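Local coordinates for protein putative DNA helicase (Lactobacillus plantarum, PDB 3DMN) that is a putative DNA helicase, of which this C-terminal domain resembles the second helicase domain of UvrD-like enzymes and probably takes part in ATP-driven DNA unwinding, at residues E60-A65 against F115-V120; E86-I91 against V102-S107. All coordinates share one frame; numbering follows the deposited sequence.

Both contacts join neighbouring strands of one parallel sheet, and their centres lie about 12 Å apart. From one edge the order begins 88-90, 102-106, 64-68, 118-121, so interaction 2 ties the strand at this edge to its neighbour and interaction 1 ties two strands further in. Along the chain, interaction 2 is nested within the loop that interaction 1 closes. The two meet directly where strand 64-68 lies beside strand 102-106: Ile103 CD1 packs 3.4 Å from Ala65 CB and 3.5 Å from Phe115 CE1. Together they involve four of the sheet's strands, an arrangement consistent with the P-loop NTPase clan to which the UvrD-like C-terminal domain belongs.

Interaction 1 of 2, residues E60-A65 against F115-V120; sequences ERDTTA and FDAVIV. With FMT (formic acid), chain P.
Thr64 and Ala65 run parallel to Ala117 and Val118, and the bonded ladder begins one residue earlier, at Thr63 O, with Ala117 N bonded to Thr63 O (3.0 Å), Ala65 N to Ala117 O (2.9 Å) and Ile119 N to Ala65 O. Just before this ladder Asp116 adds a side-chain rung: its OD2 takes Thr63 N at 3.0 Å through the anti lone pair, the N-H pointing in at 154°. With CG anti to the backbone N (chi1 -172°), the carboxylate extends to the incoming loop, while OD1 is held by His146. Asp62 meets it at nearly a right angle, the two carboxylate planes 87° apart and Asp62 OD1 only 3.5 Å from Asp116 OD2. One water bridges the pair, donating to Asp62 OD1 and, at 2.7 Å, to Asp116 OD1, and probably tempers the closeness of like charges. An alanine in place of Asp116 would probably leave Thr63 N without its acceptor and His146 ND1 without its partner, and set the water free to shift. On one face of the sheet Ala65 CB sits over the centre of the Phe115 ring, a CH-pi contact at 3.5 Å from the centroid. On the other, Thr64 CG2 touches Ile119 CD1 at 3.7 Å, and OG1 lies against Ala117 CB while bonded to Asn57 of helix 43-59, which covers this face. Thr64 N, pointing off the pair, binds a formic acid molecule, probably from the crystallisation liquor. Helix 43-59 ends in a Schellman motif at Arg61 and leads through a short loop into strand 64-68, the helix-to-strand passage of a parallel alpha/beta fold such as the P-loop NTPase clan.

Interaction 2 of 2, residues E86-I91 against V102-S107; sequences EQVTLI and VIVVPS. With ACT (acetate ion), chain F; ACT (acetate ion), chain C.
Ile91 reaches over strand 102-106 with both branches: CG2 lies 3.7 Å from Ile103 CG2, and CD1 lies 3.7 Å from Val105 CG1. Placing CG1 between the backbone N and the carbonyl carbon (chi1 72°) lets the two branches spread over two residues, Ile103 and Val105, that are successive on one face and also meet Ala65 of strand 64-68. On the opposite face Val88 CG1 packs at 3.6 Å on Val104 CG2, and Leu90 CD1 rests against Val104 CG1 and lies 3.4 Å from Val104 O. Four parallel-sheet bonds fix this register. Thr89 N to Val102 O is short, 2.7 Å, and Ile91 N to Val104 O is similarly direct, both donors lying nearly along the C=O axis; Val104 N reaches Thr89 O almost straight (172° at the hydrogen) but tilted from the carbonyl plane. Val102 N to Gln87 O, at 138°, is the most bent of the four. Farther out, Val88 and Leu90 are backed by helix 71-82 and Val102 by helix 43-59, while Thr89 OG1 is hydrogen-bonded to Leu98 O. The outer edge of strand 88-90 meets two acetates, probably from the crystallisation liquor: Val88 N donates to O of one at 3.0 Å, and Leu90 N to O of the other at 2.9 Å. The contact is thus a ladder of backbone polar groups between two faces rich in branched aliphatic side chains. Cohesion rests on the main-chain bonds and apolar packing, and the edge amides of this outermost strand find their acceptors in small anions.

Interaction 1 of 2, residues E60-A65 against F115-V120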
# COMPACT_ATOMS: atom_id res chain seq x y z
N GLU A 60 7.31 5.36 -14.36
CA GLU A 60 6.04 5.76 -14.96
C GLU A 60 5.67 7.16 -14.51
O GLU A 60 4.58 7.66 -14.83
CB GLU A 60 4.96 4.74 -14.63
CG GLU A 60 5.38 3.35 -15.07
CD GLU A 60 4.22 2.51 -15.54
OE1 GLU A 60 4.33 1.91 -16.64
OE2 GLU A 60 3.20 2.46 -14.81
N ARG A 61 6.58 7.78 -13.77
CA ARG A 61 6.46 9.16 -13.29
C ARG A 61 5.34 9.31 -12.28
O ARG A 61 4.69 10.36 -12.20
CB ARG A 61 6.29 10.15 -14.46
CG ARG A 61 7.37 10.05 -15.54
CD ARG A 61 7.09 11.03 -16.65
NE ARG A 61 6.00 10.56 -17.51
CZ ARG A 61 6.13 10.25 -18.80
NH1 ARG A 61 7.30 10.39 -19.42
NH2 ARG A 61 5.08 9.83 -19.49
N ASP A 62 5.13 8.26 -11.48
CA ASP A 62 4.17 8.30 -10.37
C ASP A 62 4.82 8.95 -9.17
O ASP A 62 6.06 8.95 -9.05
CB ASP A 62 3.77 6.89 -9.94
CG ASP A 62 3.02 6.14 -11.01
OD1 ASP A 62 2.43 6.80 -11.92
OD2 ASP A 62 3.03 4.89 -10.93
N THR A 63 3.98 9.48 -8.29
CA THR A 63 4.41 9.87 -6.95
C THR A 63 3.78 8.87 -5.99
O THR A 63 2.55 8.78 -5.92
CB THR A 63 3.91 11.25 -6.60
OG1 THR A 63 4.43 12.20 -7.54
CG2 THR A 63 4.37 11.62 -5.18
N THR A 64 4.63 8.14 -5.29
CA THR A 64 4.22 7.05 -4.41
C THR A 64 4.26 7.37 -2.90
O THR A 64 5.26 7.94 -2.42
CB THR A 64 5.08 5.80 -4.70
OG1 THR A 64 5.10 5.53 -6.13
CG2 THR A 64 4.56 4.62 -3.90
N ALA A 65 3.21 6.98 -2.17
CA ALA A 65 3.25 6.89 -0.69
C ALA A 65 3.18 5.45 -0.26
O ALA A 65 2.43 4.67 -0.84
CB ALA A 65 2.13 7.65 -0.06
N PHE A 115 -3.16 9.84 -2.85
CA PHE A 115 -1.87 9.75 -3.47
C PHE A 115 -2.02 9.16 -4.87
O PHE A 115 -2.91 8.34 -5.10
CB PHE A 115 -0.98 8.82 -2.63
CG PHE A 115 -0.84 9.27 -1.20
CD1 PHE A 115 -0.01 10.33 -0.88
CD2 PHE A 115 -1.54 8.61 -0.18
CE1 PHE A 115 0.12 10.74 0.46
CE2 PHE A 115 -1.41 9.01 1.15
CZ PHE A 115 -0.58 10.06 1.46
N ASP A 116 -1.16 9.57 -5.80
CA ASP A 116 -1.11 9.00 -7.13
C ASP A 116 -0.95 7.48 -7.06
O ASP A 116 -1.74 6.72 -7.62
CB ASP A 116 0.11 9.62 -7.81
CG ASP A 116 0.22 9.28 -9.26
OD1 ASP A 116 -0.81 8.95 -9.88
OD2 ASP A 116 1.36 9.39 -9.77
N ALA A 117 0.08 7.04 -6.33
CA ALA A 117 0.36 5.60 -6.17
C ALA A 117 0.52 5.32 -4.68
O ALA A 117 1.09 6.14 -3.92
CB ALA A 117 1.63 5.25 -6.90
N VAL A 118 0.03 4.16 -4.27
CA VAL A 118 0.18 3.73 -2.89
C VAL A 118 0.80 2.35 -2.91
O VAL A 118 0.39 1.50 -3.71
CB VAL A 118 -1.20 3.66 -2.16
CG1 VAL A 118 -1.07 2.94 -0.80
CG2 VAL A 118 -1.75 5.10 -1.95
N ILE A 119 1.73 2.13 -2.00
CA ILE A 119 2.17 0.75 -1.69
C ILE A 119 1.71 0.44 -0.27
O ILE A 119 2.11 1.15 0.65
CB ILE A 119 3.68 0.64 -1.79
CG1 ILE A 119 4.16 0.93 -3.22
CG2 ILE A 119 4.19 -0.77 -1.29
CD1 ILE A 119 5.72 1.14 -3.32
N VAL A 120 0.83 -0.55 -0.11
CA VAL A 120 0.37 -0.96 1.22
C VAL A 120 1.41 -1.91 1.79
O VAL A 120 1.63 -3.01 1.28
CB VAL A 120 -1.02 -1.66 1.16
CG1 VAL A 120 -1.49 -2.00 2.54
CG2 VAL A 120 -2.01 -0.74 0.45
C FMT P . 7.90 8.66 -5.12
O1 FMT P . 7.06 9.56 -5.13
O2 FMT P . 8.33 8.13 -4.09
O HOH W 1 -0.17 8.68 -12.47

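Interaction 2 of 2, residues E86-I91 against V102-S107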
# COMPACT_ATOMS: atom_id res chain seq x y z
N GLU A 86 17.49 4.12 -0.13
CA GLU A 86 16.33 4.96 -0.50
C GLU A 86 16.40 6.25 0.31
O GLU A 86 16.83 6.24 1.48
CB GLU A 86 15.01 4.27 -0.17
CG GLU A 86 14.79 2.96 -0.93
CD GLU A 86 14.39 3.10 -2.40
OE1 GLU A 86 14.27 4.22 -2.95
OE2 GLU A 86 14.15 2.03 -3.03
N GLN A 87 15.87 7.33 -0.28
CA GLN A 87 15.61 8.55 0.50
C GLN A 87 14.24 8.35 1.10
O GLN A 87 13.29 8.14 0.36
CB GLN A 87 15.58 9.78 -0.43
CG GLN A 87 15.61 11.11 0.29
CD GLN A 87 15.72 12.30 -0.68
OE1 GLN A 87 15.28 12.22 -1.83
NE2 GLN A 87 16.32 13.37 -0.22
N VAL A 88 14.16 8.34 2.42
CA VAL A 88 12.88 8.00 3.11
C VAL A 88 12.49 9.08 4.10
O VAL A 88 13.35 9.61 4.87
CB VAL A 88 12.96 6.68 3.86
CG1 VAL A 88 11.51 6.24 4.31
CG2 VAL A 88 13.57 5.64 2.95
N THR A 89 11.20 9.42 4.07
CA THR A 89 10.64 10.35 5.04
C THR A 89 9.49 9.63 5.74
O THR A 89 8.45 9.36 5.12
CB THR A 89 10.12 11.61 4.35
OG1 THR A 89 11.23 12.30 3.77
CG2 THR A 89 9.42 12.53 5.36
N LEU A 90 9.69 9.30 7.01
CA LEU A 90 8.64 8.70 7.80
C LEU A 90 7.85 9.88 8.35
O LEU A 90 8.35 10.65 9.21
CB LEU A 90 9.23 7.80 8.88
CG LEU A 90 8.25 7.27 9.94
CD1 LEU A 90 7.11 6.67 9.25
CD2 LEU A 90 8.93 6.27 10.84
N ILE A 91 6.67 10.08 7.74
CA ILE A 91 5.92 11.35 7.91
C ILE A 91 5.30 11.42 9.26
O ILE A 91 4.88 10.40 9.83
CB ILE A 91 4.87 11.70 6.77
CG1 ILE A 91 3.63 10.80 6.82
CG2 ILE A 91 5.56 11.76 5.37
CD1 ILE A 91 2.37 11.44 6.21
N VAL A 102 10.83 9.27 -0.89
CA VAL A 102 9.83 8.24 -0.46
C VAL A 102 9.09 8.61 0.83
O VAL A 102 9.71 8.73 1.88
CB VAL A 102 10.54 6.86 -0.29
CG1 VAL A 102 9.56 5.76 0.03
CG2 VAL A 102 11.34 6.50 -1.54
N ILE A 103 7.75 8.72 0.81
CA ILE A 103 7.03 8.97 2.06
C ILE A 103 6.51 7.65 2.61
O ILE A 103 5.95 6.84 1.85
CB ILE A 103 5.82 10.00 2.00
CG1 ILE A 103 4.79 9.57 1.00
CG2 ILE A 103 6.31 11.44 1.77
CD1 ILE A 103 3.63 10.53 0.90
N VAL A 104 6.71 7.45 3.91
CA VAL A 104 6.16 6.31 4.64
C VAL A 104 5.18 6.93 5.65
O VAL A 104 5.59 7.79 6.47
CB VAL A 104 7.28 5.49 5.37
CG1 VAL A 104 6.60 4.41 6.19
CG2 VAL A 104 8.19 4.83 4.33
N VAL A 105 3.93 6.47 5.59
CA VAL A 105 2.79 7.15 6.20
C VAL A 105 2.11 6.11 7.10
O VAL A 105 1.59 5.12 6.60
CB VAL A 105 1.71 7.60 5.05
CG1 VAL A 105 0.49 8.33 5.63
CG2 VAL A 105 2.34 8.45 3.94
N PRO A 106 2.08 6.33 8.43
CA PRO A 106 1.18 5.42 9.21
C PRO A 106 -0.29 5.64 8.85
O PRO A 106 -0.68 6.77 8.57
CB PRO A 106 1.38 5.87 10.65
CG PRO A 106 2.68 6.62 10.62
CD PRO A 106 2.77 7.29 9.30
N SER A 107 -1.09 4.59 8.89
CA SER A 107 -2.46 4.66 8.39
C SER A 107 -3.21 5.83 8.98
O SER A 107 -3.94 6.55 8.28
CB SER A 107 -3.24 3.37 8.67
OG SER A 107 -3.30 3.09 10.08
C ACT F . 12.75 10.00 8.29
O ACT F . 11.77 10.80 8.34
OXT ACT F . 13.87 10.49 8.02
CH3 ACT F . 12.60 8.56 8.61
C ACT C . 17.11 9.75 4.05
O ACT C . 16.73 8.57 3.99
OXT ACT C . 16.41 10.58 3.44
CH3 ACT C . 18.26 10.17 4.82